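Hydrogenase maturation factor (Thermoanaerobacter tengcongensis, PDB 3VTH) probably transfers a carbamoyl group from carbamoyl phosphate to the C-terminal cysteine of HypE, at the expense of ATP, during maturation of [NiFe]-hydrogenases. Local coordinates at residues A[40-45]-A[49-54]; A[62-67]-A[80-85]. All coordinates share one frame; numbering follows the deposited sequence.

Contact 1: residues A[40-45]-A[49-54]; sequences GIVYNN and LYIEVE
The rings of Tyr43 and Tyr50 run alongside each other at 20°, displaced so that little of one ring covers the other, with centroids 4.6 Å apart. The hydroxyl of Tyr43 sits over the centre of one Tyr50 face, while Tyr50 CB makes a CH-pi contact 4.0 Å from the centroid of the Tyr43 ring. Ile41 CD1 meets the Tyr43 edge in plane, and the carboxylate carbon of Glu52 meets that of Tyr50. Tyr50 CG stands anti to the backbone N (chi1 -179°), carrying the ring along the sheet until OH donates to Glu52 OE2 at 2.5 Å, a short bond on the anti side of the carboxylate. With an alanine here, Glu52 OE2 would probably lose this donor and the Tyr43 hydroxyl the ring face it rests on. Glu52 OE1 is taken by Lys88 and Tyr90. Lys99 is a cation-pi partner of Tyr43.

These residues belong to the antiparallel hairpin of strands 39-45 and 48-55 in an acylphosphatase-like alpha/beta sandwich. Its hydrogen-bonded pairs are Ile41 with Glu52 and Tyr43 with Tyr50; Tyr50 N reaches Tyr43 O at 3.0 Å and 166°. Gly40 is needed where a CB would clash with Glu52 O, which its CA approaches to 3.2 Å. On the other face, Val42 CG2 packs against Leu49 CD1 and Ile51 CG1, each at 3.7 Å; these compact apolar groups suit a covered face, Val42 and Leu49 under helix 25-35 and Ile51 under helix 57-69. Farther along, the side chain of Asn44, a predicted active-site residue, lies about 3 Å (nearest atoms) from both that of Arg26 and a bound phosphate ion, probably from the crystallisation liquor.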
loop_
_atom_site.group_PDB
_atom_site.type_symbol
_atom_site.label_atom_id
_atom_site.label_comp_id
_atom_site.label_asym_id
_atom_site.label_seq_id
_atom_site.Cartn_x
_atom_site.Cartn_y
_atom_site.Cartn_z
ATOM N N GLY A 40 40.033 -11.070 6.419
ATOM C CA GLY A 40 38.833 -11.898 6.536
ATOM C C GLY A 40 38.036 -11.939 5.255
ATOM O O GLY A 40 38.595 -11.764 4.166
ATOM N N ILE A 41 36.731 -12.163 5.396
ATOM C CA ILE A 41 35.831 -12.377 4.271
ATOM C C ILE A 41 34.456 -11.787 4.561
ATOM O O ILE A 41 34.054 -11.622 5.728
ATOM C CB ILE A 41 35.707 -13.903 3.897
ATOM C CG1 ILE A 41 35.186 -14.727 5.092
ATOM C CG2 ILE A 41 37.064 -14.449 3.397
ATOM C CD1 ILE A 41 34.660 -16.101 4.745
ATOM N N VAL A 42 33.742 -11.451 3.495
ATOM C CA VAL A 42 32.327 -11.091 3.586
ATOM C C VAL A 42 31.592 -11.755 2.422
ATOM O O VAL A 42 32.141 -11.882 1.318
ATOM C CB VAL A 42 32.097 -9.553 3.613
ATOM C CG1 VAL A 42 32.609 -8.869 2.334
ATOM C CG2 VAL A 42 30.596 -9.200 3.846
ATOM N N TYR A 43 30.358 -12.190 2.673
ATOM C CA TYR A 43 29.516 -12.748 1.631
ATOM C C TYR A 43 28.045 -12.698 2.028
ATOM O O TYR A 43 27.713 -12.656 3.215
ATOM C CB TYR A 43 29.932 -14.189 1.261
ATOM C CG TYR A 43 29.876 -15.218 2.385
ATOM C CD1 TYR A 43 31.016 -15.527 3.129
ATOM C CD2 TYR A 43 28.696 -15.901 2.678
ATOM C CE1 TYR A 43 30.976 -16.496 4.151
ATOM C CE2 TYR A 43 28.636 -16.857 3.709
ATOM C CZ TYR A 43 29.788 -17.144 4.432
ATOM O OH TYR A 43 29.742 -18.070 5.431
ATOM N N ASN A 44 27.185 -12.698 1.018
ATOM C CA ASN A 44 25.756 -12.848 1.209
ATOM C C ASN A 44 25.436 -14.302 1.457
ATOM O O ASN A 44 25.899 -15.176 0.723
ATOM C CB ASN A 44 25.005 -12.385 -0.042
ATOM C CG ASN A 44 24.827 -10.883 -0.094
ATOM O OD1 ASN A 44 24.189 -10.362 -1.005
ATOM N ND2 ASN A 44 25.397 -10.175 0.893
ATOM N N ASN A 45 24.661 -14.588 2.495
ATOM C CA ASN A 45 24.208 -15.965 2.684
ATOM C C ASN A 45 22.688 -15.978 2.662
ATOM O O ASN A 45 22.087 -14.956 2.372
ATOM C CB ASN A 45 24.837 -16.633 3.920
ATOM C CG ASN A 45 24.374 -16.029 5.233
ATOM O OD1 ASN A 45 23.456 -15.206 5.277
ATOM N ND2 ASN A 45 25.000 -16.461 6.323
ATOM N N LEU A 49 23.754 -11.221 5.853
ATOM C CA LEU A 49 25.136 -10.895 5.566
ATOM C C LEU A 49 26.023 -11.577 6.592
ATOM O O LEU A 49 25.725 -11.557 7.789
ATOM C CB LEU A 49 25.340 -9.374 5.555
ATOM C CG LEU A 49 26.746 -8.911 5.153
ATOM C CD1 LEU A 49 26.936 -8.959 3.641
ATOM C CD2 LEU A 49 27.006 -7.529 5.696
ATOM N N TYR A 50 27.070 -12.225 6.099
ATOM C CA TYR A 50 28.051 -12.922 6.919
ATOM C C TYR A 50 29.439 -12.274 6.782
ATOM O O TYR A 50 29.939 -12.035 5.661
ATOM C CB TYR A 50 28.114 -14.381 6.485
ATOM C CG TYR A 50 29.083 -15.245 7.262
ATOM C CD1 TYR A 50 30.450 -15.192 7.013
ATOM C CD2 TYR A 50 28.622 -16.130 8.230
ATOM C CE1 TYR A 50 31.341 -16.014 7.712
ATOM C CE2 TYR A 50 29.496 -16.937 8.941
ATOM C CZ TYR A 50 30.852 -16.875 8.673
ATOM O OH TYR A 50 31.705 -17.678 9.376
ATOM N N ILE A 51 30.068 -12.018 7.925
ATOM C CA ILE A 51 31.386 -11.372 7.982
ATOM C C ILE A 51 32.292 -12.124 8.945
ATOM O O ILE A 51 31.853 -12.533 10.022
ATOM C CB ILE A 51 31.288 -9.903 8.480
ATOM C CG1 ILE A 51 30.383 -9.055 7.575
ATOM C CG2 ILE A 51 32.682 -9.246 8.559
ATOM C CD1 ILE A 51 29.858 -7.785 8.259
ATOM N N GLU A 52 33.547 -12.309 8.540
ATOM C CA GLU A 52 34.626 -12.750 9.430
ATOM C C GLU A 52 35.726 -11.698 9.340
ATOM O O GLU A 52 36.209 -11.400 8.238
ATOM C CB GLU A 52 35.200 -14.096 8.982
ATOM C CG GLU A 52 34.257 -15.287 9.158
ATOM C CD GLU A 52 34.892 -16.641 8.808
ATOM O OE1 GLU A 52 36.139 -16.745 8.750
ATOM O OE2 GLU A 52 34.123 -17.614 8.598
ATOM N N VAL A 53 36.095 -11.114 10.479
ATOM C CA VAL A 53 37.193 -10.133 10.518
ATOM C C VAL A 53 38.226 -10.547 11.553
ATOM O O VAL A 53 37.868 -11.065 12.617
ATOM C CB VAL A 53 36.708 -8.680 10.805
ATOM C CG1 VAL A 53 36.067 -8.066 9.556
ATOM C CG2 VAL A 53 35.725 -8.642 11.987
ATOM N N GLU A 54 39.497 -10.343 11.207
ATOM C CA GLU A 54 40.631 -10.586 12.094
ATOM C C GLU A 54 41.496 -9.344 12.099
ATOM O O GLU A 54 41.819 -8.812 11.034
ATOM C CB GLU A 54 41.486 -11.774 11.611
ATOM C CG GLU A 54 40.663 -13.012 11.295
ATOM C CD GLU A 54 41.484 -14.256 11.027
ATOM O OE1 GLU A 54 40.912 -15.348 11.232
ATOM O OE2 GLU A 54 42.667 -14.163 10.609
#

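Contact 2: residues A[62-67]-A[80-85]; sequences AFIREI and IQVREV
Ile64 of the helical segment 62-67 and Val82 of the strand segment 80-85 bring the two backbones nearest, with their CA atoms still 9.0 Å apart, a gap bridged by aliphatic side chains and by no hydrogen bond. Ile64 and Val82 meet tip to tip: CD1 of Ile64 comes to 4.0 Å from Val82 CG1 and 4.1 Å from Val82 CG2, so one methyl touches both branches of the valine. With CG1 anti to the carbonyl carbon (chi1 -68°) and the chain extended beyond it (chi2 172°), the isoleucine spends its full length on reaching the strand. One turn further along the helix, Ile67 and Ile80 cross obliquely, and here the shorter branch of Ile67 makes the contact, CG2 standing 4.2 Å from Ile80 CD1.

The spacing fits the two elements: residues three apart face the sheet from a helix, and residues two apart share one face of a strand. Helix 57-69 is the connection of a split beta-alpha-beta unit, running from strand 48-55 to the parallel strand 76-85 with strand 10-17 lying between them, as in ferredoxin-like folds. Strand 76-85 is an edge strand, and the seam is only partly buried: Ile64 and Ile67 are enclosed, whereas Val82 is exposed. Apolar branched residues suit the helix-facing side. The other side of the strand carries long polar chains, Arg83 NH1 donating to Gln81 OE1 at 2.9 Å from outside the amide plane, while Gln81 NE2 is bonded to Glu79. Ile67 also packs on Ile32 of helix 25-35, the second helix on this face.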
loop_
_atom_site.group_PDB
_atom_site.type_symbol
_atom_site.label_atom_id
_atom_site.label_comp_id
_atom_site.label_asym_id
_atom_site.label_seq_id
_atom_site.Cartn_x
_atom_site.Cartn_y
_atom_site.Cartn_z
ATOM N N ALA A 62 35.987 -0.358 15.995
ATOM C CA ALA A 62 35.741 0.774 15.094
ATOM C C ALA A 62 34.967 0.353 13.829
ATOM O O ALA A 62 34.052 1.044 13.385
ATOM C CB ALA A 62 37.064 1.456 14.736
ATOM N N PHE A 63 35.340 -0.790 13.265
ATOM C CA PHE A 63 34.620 -1.405 12.138
ATOM C C PHE A 63 33.136 -1.669 12.488
ATOM O O PHE A 63 32.228 -1.301 11.726
ATOM C CB PHE A 63 35.372 -2.690 11.746
ATOM C CG PHE A 63 34.668 -3.573 10.755
ATOM C CD1 PHE A 63 33.908 -4.652 11.186
ATOM C CD2 PHE A 63 34.860 -3.395 9.385
ATOM C CE1 PHE A 63 33.295 -5.508 10.267
ATOM C CE2 PHE A 63 34.261 -4.247 8.465
ATOM C CZ PHE A 63 33.471 -5.300 8.904
ATOM N N ILE A 64 32.891 -2.277 13.648
ATOM C CA ILE A 64 31.518 -2.566 14.084
ATOM C C ILE A 64 30.724 -1.268 14.283
ATOM O O ILE A 64 29.569 -1.166 13.867
ATOM C CB ILE A 64 31.496 -3.438 15.363
ATOM C CG1 ILE A 64 32.008 -4.853 15.066
ATOM C CG2 ILE A 64 30.096 -3.486 15.976
ATOM C CD1 ILE A 64 32.198 -5.731 16.338
ATOM N N ARG A 65 31.365 -0.283 14.908
ATOM C CA ARG A 65 30.771 1.033 15.139
ATOM C C ARG A 65 30.394 1.721 13.821
ATOM O O ARG A 65 29.335 2.340 13.732
ATOM C CB ARG A 65 31.743 1.904 15.933
ATOM C CG ARG A 65 31.130 3.092 16.639
ATOM C CD ARG A 65 32.119 3.691 17.672
ATOM N NE ARG A 65 33.350 4.175 17.037
ATOM C CZ ARG A 65 34.586 3.739 17.303
ATOM N NH1 ARG A 65 34.811 2.801 18.227
ATOM N NH2 ARG A 65 35.616 4.268 16.647
ATOM N N GLU A 66 31.253 1.611 12.804
ATOM C CA GLU A 66 30.927 2.169 11.480
ATOM C C GLU A 66 29.685 1.520 10.881
ATOM O O GLU A 66 28.828 2.212 10.336
ATOM C CB GLU A 66 32.095 2.068 10.503
ATOM C CG GLU A 66 32.914 3.349 10.367
ATOM C CD GLU A 66 32.308 4.320 9.365
ATOM O OE1 GLU A 66 32.291 3.997 8.158
ATOM O OE2 GLU A 66 31.855 5.411 9.783
ATOM N N ILE A 67 29.590 0.200 10.993
ATOM C CA ILE A 67 28.407 -0.504 10.507
ATOM C C ILE A 67 27.152 -0.013 11.233
ATOM O O ILE A 67 26.153 0.308 10.589
ATOM C CB ILE A 67 28.529 -2.027 10.642
ATOM C CG1 ILE A 67 29.601 -2.563 9.693
ATOM C CG2 ILE A 67 27.182 -2.683 10.321
ATOM C CD1 ILE A 67 29.982 -4.016 9.926
ATOM N N ILE A 80 22.250 -7.373 14.591
ATOM C CA ILE A 80 23.672 -7.616 14.358
ATOM C C ILE A 80 24.137 -8.601 15.438
ATOM O O ILE A 80 23.957 -8.341 16.626
ATOM C CB ILE A 80 24.510 -6.296 14.452
ATOM C CG1 ILE A 80 24.125 -5.316 13.335
ATOM C CG2 ILE A 80 26.015 -6.585 14.409
ATOM C CD1 ILE A 80 24.713 -3.906 13.486
ATOM N N GLN A 81 24.704 -9.734 15.032
ATOM C CA GLN A 81 25.228 -10.711 15.998
ATOM C C GLN A 81 26.736 -10.740 15.854
ATOM O O GLN A 81 27.253 -10.782 14.741
ATOM C CB GLN A 81 24.656 -12.119 15.773
ATOM C CG GLN A 81 23.158 -12.261 16.012
ATOM C CD GLN A 81 22.632 -13.662 15.708
ATOM O OE1 GLN A 81 23.337 -14.505 15.134
ATOM N NE2 GLN A 81 21.387 -13.910 16.086
ATOM N N VAL A 82 27.438 -10.705 16.980
ATOM C CA VAL A 82 28.900 -10.686 16.976
ATOM C C VAL A 82 29.388 -11.814 17.880
ATOM O O VAL A 82 28.960 -11.915 19.027
ATOM C CB VAL A 82 29.427 -9.312 17.469
ATOM C CG1 VAL A 82 30.964 -9.298 17.622
ATOM C CG2 VAL A 82 28.943 -8.186 16.545
ATOM N N ARG A 83 30.277 -12.654 17.354
ATOM C CA ARG A 83 30.826 -13.794 18.099
ATOM C C ARG A 83 32.354 -13.775 18.039
ATOM O O ARG A 83 32.930 -13.465 16.998
ATOM C CB ARG A 83 30.354 -15.115 17.482
ATOM C CG ARG A 83 28.867 -15.444 17.618
ATOM C CD ARG A 83 28.476 -16.462 16.533
ATOM N NE ARG A 83 27.200 -17.141 16.775
ATOM C CZ ARG A 83 26.030 -16.798 16.233
ATOM N NH1 ARG A 83 25.937 -15.756 15.418
ATOM N NH2 ARG A 83 24.939 -17.502 16.520
ATOM N N GLU A 84 32.987 -14.121 19.156
ATOM C CA GLU A 84 34.429 -14.390 19.225
ATOM C C GLU A 84 34.713 -15.742 18.563
ATOM O O GLU A 84 34.078 -16.736 18.895
ATOM C CB GLU A 84 34.886 -14.421 20.696
ATOM C CG GLU A 84 36.384 -14.721 20.896
ATOM C CD GLU A 84 36.762 -15.288 22.288
ATOM O OE1 GLU A 84 35.886 -15.759 23.060
ATOM O OE2 GLU A 84 37.973 -15.277 22.609
ATOM N N VAL A 85 35.636 -15.774 17.606
ATOM C CA VAL A 85 36.011 -17.029 16.937
ATOM C C VAL A 85 37.522 -17.138 16.913
ATOM O O VAL A 85 38.210 -16.170 17.224
ATOM C CB VAL A 85 35.443 -17.143 15.483
ATOM C CG1 VAL A 85 33.921 -17.226 15.495
ATOM C CG2 VAL A 85 35.923 -15.987 14.583
#

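Contact 1 and contact 2 have centres 11 Å apart and share one mixed sheet of a single acylphosphatase-like domain. They follow in series along the chain: the hairpin closes first, and strand 48-55 then leads into helix 57-69, which returns to strand 76-85 at one edge of the sheet. The helix joins the two contacts directly, as Phe63 CE1 packs 3.8 Å from Val53 CG1 and Ile67 CD1 lies 4.1 Å from Ile51 CD1. Both contacts thus build one sheet-and-helix layer, with helix 57-69 covering a hairpin strand as well as the edge. The predicted active-site residue Asn44 belongs to contact 1, whereas the side chain of Ile67 in contact 2 is about 12 Å from the Asn44 side chain.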